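Local coordinates for protein putative L-alanine-DL-glutamate epimerase (Burkholderia xenovorans, PDB 3GO2) that binds magnesium and, as a member of the mandelate racemase/muconate lactonizing enzyme family, probably acts as a racemase or epimerase, at residues V6-L11 with H21-T26; E29-W34 with A100-V105. One frame throughout, in Å; residues are numbered along the deposited sequence.

Contact 1 (V6-L11 with H21-T26); sequences VSVDTL and HFVKLT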
ATOM      1  N   VAL A   6      49.887  -7.196  11.751  1.00 17.99           N
ATOM      2  CA  VAL A   6      50.745  -8.352  11.976  1.00 19.31           C
ATOM      3  C   VAL A   6      50.053  -9.452  12.762  1.00 18.92           C
ATOM      4  O   VAL A   6      50.355 -10.649  12.585  1.00 19.90           O
ATOM      5  CB  VAL A   6      52.044  -7.906  12.678  1.00 20.26           C
ATOM      6  CG1 VAL A   6      52.783  -9.057  13.228  1.00 24.36           C
ATOM      7  CG2 VAL A   6      52.919  -7.182  11.659  1.00 20.79           C
ATOM      8  N   SER A   7      49.135  -9.068  13.644  1.00 18.27           N
ATOM      9  CA  SER A   7      48.445 -10.054  14.460  1.00 17.72           C
ATOM     10  C   SER A   7      47.082  -9.577  14.944  1.00 17.30           C
ATOM     11  O   SER A   7      46.856  -8.370  15.117  1.00 16.38           O
ATOM     12  CB  SER A   7      49.326 -10.499  15.626  1.00 18.72           C
ATOM     13  OG  SER A   7      49.559  -9.454  16.528  1.00 18.83           O
ATOM     14  N   VAL A   8      46.181 -10.545  15.129  1.00 17.55           N
ATOM     15  CA  VAL A   8      44.858 -10.332  15.703  1.00 17.47           C
ATOM     16  C   VAL A   8      44.653 -11.425  16.735  1.00 17.83           C
ATOM     17  O   VAL A   8      44.633 -12.618  16.387  1.00 17.89           O
ATOM     18  CB  VAL A   8      43.732 -10.398  14.645  1.00 17.36           C
ATOM     19  CG1 VAL A   8      42.368 -10.160  15.324  1.00 16.98           C
ATOM     20  CG2 VAL A   8      43.995  -9.401  13.507  1.00 17.12           C
ATOM     21  N   ASP A   9      44.578 -11.013  18.002  1.00 16.76           N
ATOM     22  CA  ASP A   9      44.436 -11.903  19.151  1.00 17.69           C
ATOM     23  C   ASP A   9      43.149 -11.595  19.898  1.00 17.62           C
ATOM     24  O   ASP A   9      42.633 -10.471  19.828  1.00 17.00           O
ATOM     25  CB  ASP A   9      45.603 -11.691  20.110  1.00 18.61           C
ATOM     26  CG  ASP A   9      46.963 -11.936  19.470  1.00 21.83           C
ATOM     27  OD1 ASP A   9      47.148 -13.023  18.895  1.00 24.16           O
ATOM     28  OD2 ASP A   9      47.833 -11.032  19.561  1.00 26.29           O
ATOM     29  N   THR A  10      42.629 -12.580  20.628  1.00 17.07           N
ATOM     30  CA  THR A  10      41.487 -12.334  21.503  1.00 17.44           C
ATOM     31  C   THR A  10      41.865 -12.668  22.925  1.00 17.16           C
ATOM     32  O   THR A  10      42.687 -13.568  23.153  1.00 18.43           O
ATOM     33  CB  THR A  10      40.235 -13.169  21.090  1.00 17.92           C
ATOM     34  OG1 THR A  10      40.561 -14.559  21.083  1.00 18.74           O
ATOM     35  CG2 THR A  10      39.727 -12.761  19.693  1.00 17.59           C
ATOM     36  N   LEU A  11      41.289 -11.934  23.871  1.00 16.82           N
ATOM     37  CA  LEU A  11      41.527 -12.121  25.295  1.00 17.46           C
ATOM     38  C   LEU A  11      40.205 -12.160  26.036  1.00 17.37           C
ATOM     39  O   LEU A  11      39.203 -11.623  25.570  1.00 16.85           O
ATOM     40  CB  LEU A  11      42.384 -10.983  25.870  1.00 17.46           C
ATOM     41  CG  LEU A  11      43.820 -10.760  25.377  1.00 19.05           C
ATOM     42  CD1 LEU A  11      43.951 -10.371  23.877  1.00 21.22           C
ATOM     43  CD2 LEU A  11      44.468  -9.663  26.245  1.00 19.03           C
ATOM     44  N   HIS A  21      35.357  -9.785  26.891  1.00 15.56           N
ATOM     45  CA  HIS A  21      36.222 -10.223  25.820  1.00 14.95           C
ATOM     46  C   HIS A  21      36.818  -9.036  25.073  1.00 14.78           C
ATOM     47  O   HIS A  21      36.191  -7.992  24.968  1.00 14.11           O
ATOM     48  CB  HIS A  21      35.446 -11.069  24.803  1.00 15.50           C
ATOM     49  CG  HIS A  21      34.789 -12.277  25.389  1.00 16.73           C
ATOM     50  ND1 HIS A  21      35.287 -13.549  25.193  1.00 20.88           N
ATOM     51  CD2 HIS A  21      33.652 -12.421  26.112  1.00 22.19           C
ATOM     52  CE1 HIS A  21      34.494 -14.425  25.789  1.00 21.51           C
ATOM     53  NE2 HIS A  21      33.499 -13.769  26.357  1.00 21.63           N
ATOM     54  N   PHE A  22      38.006  -9.237  24.515  1.00 14.15           N
ATOM     55  CA  PHE A  22      38.732  -8.170  23.832  1.00 13.84           C
ATOM     56  C   PHE A  22      39.383  -8.678  22.583  1.00 14.71           C
ATOM     57  O   PHE A  22      39.786  -9.848  22.537  1.00 14.41           O
ATOM     58  CB  PHE A  22      39.821  -7.568  24.750  1.00 14.60           C
ATOM     59  CG  PHE A  22      39.316  -7.152  26.074  1.00 14.20           C
ATOM     60  CD1 PHE A  22      38.694  -5.931  26.235  1.00 15.45           C
ATOM     61  CD2 PHE A  22      39.414  -7.986  27.175  1.00 14.44           C
ATOM     62  CE1 PHE A  22      38.181  -5.559  27.477  1.00 14.91           C
ATOM     63  CE2 PHE A  22      38.916  -7.607  28.413  1.00 15.42           C
ATOM     64  CZ  PHE A  22      38.292  -6.413  28.558  1.00 15.06           C
ATOM     65  N   VAL A  23      39.444  -7.807  21.577  1.00 13.34           N
ATOM     66  CA  VAL A  23      40.297  -7.986  20.386  1.00 13.66           C
ATOM     67  C   VAL A  23      41.521  -7.084  20.545  1.00 13.56           C
ATOM     68  O   VAL A  23      41.405  -5.917  20.908  1.00 14.73           O
ATOM     69  CB  VAL A  23      39.585  -7.634  19.072  1.00 13.72           C
ATOM     70  CG1 VAL A  23      40.541  -7.755  17.862  1.00 14.78           C
ATOM     71  CG2 VAL A  23      38.369  -8.549  18.883  1.00 14.55           C
ATOM     72  N   LYS A  24      42.686  -7.659  20.271  1.00 14.23           N
ATOM     73  CA  LYS A  24      43.973  -6.967  20.318  1.00 14.20           C
ATOM     74  C   LYS A  24      44.626  -7.094  18.958  1.00 13.89           C
ATOM     75  O   LYS A  24      44.974  -8.197  18.529  1.00 14.63           O
ATOM     76  CB  LYS A  24      44.886  -7.603  21.366  1.00 14.87           C
ATOM     77  CG  LYS A  24      46.206  -6.894  21.473  1.00 15.70           C
ATOM     78  CD  LYS A  24      47.177  -7.643  22.366  1.00 18.09           C
ATOM     79  CE  LYS A  24      48.389  -6.820  22.630  1.00 19.96           C
ATOM     80  NZ  LYS A  24      49.384  -7.624  23.443  1.00 21.75           N
ATOM     81  N   LEU A  25      44.781  -5.979  18.270  1.00 13.71           N
ATOM     82  CA  LEU A  25      45.295  -5.960  16.909  1.00 14.55           C
ATOM     83  C   LEU A  25      46.607  -5.196  16.923  1.00 14.91           C
ATOM     84  O   LEU A  25      46.667  -4.075  17.424  1.00 16.72           O
ATOM     85  CB  LEU A  25      44.271  -5.261  15.997  1.00 14.65           C
ATOM     86  CG  LEU A  25      44.586  -5.112  14.518  1.00 16.59           C
ATOM     87  CD1 LEU A  25      43.235  -5.005  13.756  1.00 18.68           C
ATOM     88  CD2 LEU A  25      45.533  -3.936  14.208  1.00 18.08           C
ATOM     89  N   THR A  26      47.664  -5.786  16.368  1.00 15.42           N
ATOM     90  CA  THR A  26      48.986  -5.140  16.398  1.00 15.57           C
ATOM     91  C   THR A  26      49.434  -4.864  14.977  1.00 16.17           C
ATOM     92  O   THR A  26      49.270  -5.718  14.101  1.00 17.37           O
ATOM     93  CB  THR A  26      50.045  -6.076  17.102  1.00 16.30           C
ATOM     94  OG1 THR A  26      49.615  -6.396  18.427  1.00 16.93           O
ATOM     95  CG2 THR A  26      51.432  -5.397  17.179  1.00 14.79           C
TER
HETATM   96  O   HOH W   1      47.737  -8.553  18.363  1.00 17.90           O
HETATM   97  O   HOH W   2      37.703 -13.923  23.785  1.00 28.69           O

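Contact 2 (E29-W34 with A100-V105); sequences EGIVGW and AKTLNV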
ATOM      1  N   GLU A  29      54.303  -1.414  12.964  1.00 25.65           N
ATOM      2  CA  GLU A  29      54.979  -0.333  13.705  1.00 26.28           C
ATOM      3  C   GLU A  29      54.851  -0.480  15.213  1.00 25.34           C
ATOM      4  O   GLU A  29      55.380   0.356  15.950  1.00 25.93           O
ATOM      5  CB  GLU A  29      54.366   1.017  13.328  1.00 27.72           C
ATOM      6  CG  GLU A  29      54.378   1.331  11.850  1.00 32.85           C
ATOM      7  CD  GLU A  29      55.646   2.005  11.371  1.00 39.08           C
ATOM      8  OE1 GLU A  29      56.463   2.444  12.218  1.00 43.20           O
ATOM      9  OE2 GLU A  29      55.835   2.078  10.126  1.00 42.97           O
ATOM     10  N   GLY A  30      54.115  -1.492  15.673  1.00 23.08           N
ATOM     11  CA  GLY A  30      53.900  -1.705  17.091  1.00 22.31           C
ATOM     12  C   GLY A  30      52.720  -0.988  17.716  1.00 21.17           C
ATOM     13  O   GLY A  30      52.564  -1.011  18.921  1.00 21.24           O
ATOM     14  N   ILE A  31      51.870  -0.381  16.900  1.00 19.16           N
ATOM     15  CA  ILE A  31      50.632   0.208  17.413  1.00 19.23           C
ATOM     16  C   ILE A  31      49.671  -0.928  17.739  1.00 17.15           C
ATOM     17  O   ILE A  31      49.573  -1.886  16.970  1.00 17.53           O
ATOM     18  CB  ILE A  31      49.959   1.126  16.367  1.00 19.57           C
ATOM     19  CG1 ILE A  31      50.854   2.328  16.029  1.00 22.96           C
ATOM     20  CG2 ILE A  31      48.586   1.598  16.876  1.00 19.65           C
ATOM     21  CD1 ILE A  31      50.854   3.375  17.060  1.00 23.35           C
ATOM     22  N   VAL A  32      48.985  -0.817  18.888  1.00 16.06           N
ATOM     23  CA  VAL A  32      48.004  -1.803  19.305  1.00 15.95           C
ATOM     24  C   VAL A  32      46.624  -1.162  19.342  1.00 15.04           C
ATOM     25  O   VAL A  32      46.423  -0.169  20.041  1.00 16.55           O
ATOM     26  CB  VAL A  32      48.322  -2.397  20.673  1.00 16.26           C
ATOM     27  CG1 VAL A  32      47.239  -3.354  21.125  1.00 16.63           C
ATOM     28  CG2 VAL A  32      49.704  -3.087  20.637  1.00 16.95           C
ATOM     29  N   GLY A  33      45.706  -1.723  18.557  1.00 14.94           N
ATOM     30  CA  GLY A  33      44.300  -1.337  18.579  1.00 13.99           C
ATOM     31  C   GLY A  33      43.506  -2.377  19.366  1.00 14.51           C
ATOM     32  O   GLY A  33      43.742  -3.588  19.242  1.00 14.90           O
ATOM     33  N   TRP A  34      42.554  -1.882  20.158  1.00 13.54           N
ATOM     34  CA  TRP A  34      41.722  -2.703  21.017  1.00 13.52           C
ATOM     35  C   TRP A  34      40.245  -2.478  20.771  1.00 13.64           C
ATOM     36  O   TRP A  34      39.807  -1.354  20.456  1.00 13.49           O
ATOM     37  CB  TRP A  34      41.942  -2.309  22.476  1.00 14.13           C
ATOM     38  CG  TRP A  34      43.270  -2.668  23.082  1.00 15.52           C
ATOM     39  CD1 TRP A  34      44.350  -1.837  23.261  1.00 14.21           C
ATOM     40  CD2 TRP A  34      43.634  -3.924  23.646  1.00 16.02           C
ATOM     41  NE1 TRP A  34      45.360  -2.509  23.896  1.00 16.87           N
ATOM     42  CE2 TRP A  34      44.945  -3.795  24.136  1.00 15.20           C
ATOM     43  CE3 TRP A  34      42.985  -5.153  23.768  1.00 15.65           C
ATOM     44  CZ2 TRP A  34      45.607  -4.843  24.748  1.00 17.32           C
ATOM     45  CZ3 TRP A  34      43.650  -6.196  24.380  1.00 17.54           C
ATOM     46  CH2 TRP A  34      44.945  -6.026  24.865  1.00 17.97           C
ATOM     47  N   ALA A 100      43.274   5.341  14.438  1.00 13.55           N
ATOM     48  CA  ALA A 100      43.297   6.592  15.161  1.00 14.30           C
ATOM     49  C   ALA A 100      44.629   6.768  15.899  1.00 13.82           C
ATOM     50  O   ALA A 100      45.213   7.836  15.856  1.00 14.39           O
ATOM     51  CB  ALA A 100      42.122   6.679  16.149  1.00 14.06           C
ATOM     52  N   LYS A 101      45.122   5.715  16.545  1.00 13.73           N
ATOM     53  CA  LYS A 101      46.430   5.800  17.229  1.00 13.83           C
ATOM     54  C   LYS A 101      47.556   6.083  16.233  1.00 15.00           C
ATOM     55  O   LYS A 101      48.510   6.862  16.522  1.00 15.51           O
ATOM     56  CB  LYS A 101      46.686   4.522  18.035  1.00 13.61           C
ATOM     57  CG  LYS A 101      45.893   4.496  19.350  1.00 13.80           C
ATOM     58  CD  LYS A 101      45.849   3.089  19.940  1.00 13.49           C
ATOM     59  CE  LYS A 101      45.249   3.096  21.296  1.00 14.42           C
ATOM     60  NZ  LYS A 101      45.056   1.701  21.852  1.00 14.54           N
ATOM     61  N   THR A 102      47.477   5.465  15.063  1.00 14.68           N
ATOM     62  CA  THR A 102      48.506   5.678  14.021  1.00 15.42           C
ATOM     63  C   THR A 102      48.537   7.142  13.610  1.00 16.00           C
ATOM     64  O   THR A 102      49.632   7.718  13.384  1.00 16.12           O
ATOM     65  CB  THR A 102      48.264   4.774  12.796  1.00 16.01           C
ATOM     66  OG1 THR A 102      48.385   3.398  13.178  1.00 15.88           O
ATOM     67  CG2 THR A 102      49.247   5.053  11.697  1.00 16.47           C
ATOM     68  N   LEU A 103      47.361   7.759  13.523  1.00 15.34           N
ATOM     69  CA  LEU A 103      47.237   9.193  13.164  1.00 16.70           C
ATOM     70  C   LEU A 103      47.256  10.162  14.350  1.00 16.60           C
ATOM     71  O   LEU A 103      47.185  11.397  14.161  1.00 16.49           O
ATOM     72  CB  LEU A 103      45.972   9.401  12.321  1.00 16.04           C
ATOM     73  CG  LEU A 103      45.889   8.633  11.012  1.00 16.66           C
ATOM     74  CD1 LEU A 103      44.500   8.812  10.371  1.00 16.45           C
ATOM     75  CD2 LEU A 103      47.025   9.096  10.052  1.00 20.17           C
ATOM     76  N   ASN A 104      47.413   9.609  15.561  1.00 16.49           N
ATOM     77  CA  ASN A 104      47.541  10.373  16.797  1.00 16.72           C
ATOM     78  C   ASN A 104      46.332  11.230  17.101  1.00 15.94           C
ATOM     79  O   ASN A 104      46.449  12.421  17.460  1.00 16.09           O
ATOM     80  CB  ASN A 104      48.804  11.241  16.770  1.00 17.39           C
ATOM     81  CG  ASN A 104      49.246  11.666  18.145  1.00 19.58           C
ATOM     82  OD1 ASN A 104      49.179  10.889  19.105  1.00 23.39           O
ATOM     83  ND2 ASN A 104      49.720  12.904  18.252  1.00 22.67           N
ATOM     84  N   VAL A 105      45.156  10.642  16.922  1.00 14.49           N
ATOM     85  CA  VAL A 105      43.916  11.338  17.185  1.00 14.52           C
ATOM     86  C   VAL A 105      42.952  10.457  17.967  1.00 14.78           C
ATOM     87  O   VAL A 105      43.014   9.228  17.874  1.00 14.54           O
ATOM     88  CB  VAL A 105      43.223  11.774  15.867  1.00 14.90           C
ATOM     89  CG1 VAL A 105      44.085  12.759  15.112  1.00 16.90           C
ATOM     90  CG2 VAL A 105      42.897  10.573  14.973  1.00 14.62           C
TER

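Contact 1 (V6-L11 with H21-T26)
V8 and V23 meet through their CG1 methyls at 3.9 Å, on the face of this antiparallel pair that also carries T10 and L25. Both CG1 branches stand opposite their own backbone N (chi1 177° for V23), and the two side chains meet at a slant. This is the packed side: V23 and L25 press on A90, A94, L95 and A98 of helix 82-103, and T10 turns its hydroxyl to E51 of helix 46-57.

The other face is wetter where S7, D9, K24 and T26 gather, although F22 on the same face is buried against P379. Here S7 OG lies 3.6 Å from T26 OG1, and one water lies within hydrogen-bonding distance of both hydroxyls, of D9 OD2 and, at 2.8 Å, of K24 O. L11 CD1 touches K24 CB at 3.9 Å, while the extended lysine chain carries NZ off to a salt bridge with E381.

Paired backbone bonds hold the strands, the D9 N to K24 O bond being nearly straight (172°). At one end T26 O takes V6 N at 2.8 Å and S7 N only weakly, a classic beta bulge. The whole is the opening beta hairpin of the enolase-type N-terminal domain.

Contact 2 (E29-W34 with A100-V105)
I31 and T102 bring their CA atoms to 6.8 Å, where the chain entering strand 32-37 passes the last turn of helix 82-103, and just beyond, the helix is closed by a Schellman motif in which N104 has positive phi and V105 N bonds back to A100 O. Among the side chains, K101 carries most of this contact. Its chain is extended beyond CG and reaches across to the strand, so that NZ gives a hydrogen bond of 2.9 Å to V32 O. The ammonium lies in the carbonyl plane and close to the line of the C=O bond, with a C=O...N angle of 160°. The same NZ is at the edge of the W34 indole and in its plane, 3.9 Å from CD1, which puts it beside the ring and not over it. One indole face is instead covered by V32 CG1, which stands 3.4 Å above the plane toward its rim.

Nearer the root of the lysine the contact is apolar. I31 projects toward the helix, and its CG2, opposite the backbone N, packs on K101 CB at 3.7 Å. The other branch takes CG1 to within 3.9 Å of T102 OG1, whose hydroxyl is already bonded to A98 O within the helix.

K101 NZ also forms salt bridges with D97 and D378, which probably stabilise its positive charge. D97 accepts W34 N as well, linking strand 32-37 to helix 82-103 a second time. Around the C-terminal end of the helix, L103 and V105 pack on V105 and L103 of a second subunit. Strand 32-37 itself runs beside strand 19-27, with V32 packing on T26 and W34 on F22.

Overall arrangement
Contacts 1 and 2 illustrate how a small sheet is built outward and then tied to a helix. Their centres are 13 Å apart, and they follow in series along the chain. Strand 19-27 is common ground: it pairs with strand 5-14 in contact 1 and, on its other edge, with strand 32-37 of contact 2, where G33 N lies 2.8 Å from L25 O, a probable hydrogen bond. Side chains join them too, W34 CZ3 resting 3.5 Å from K24 CB. The same helix 82-103 that covers V23 and L25 of contact 1 supplies K101 and T102 to contact 2. Both lie away from the magnesium sites, one held by D219, E245 and E269 and another at Y249 and T270.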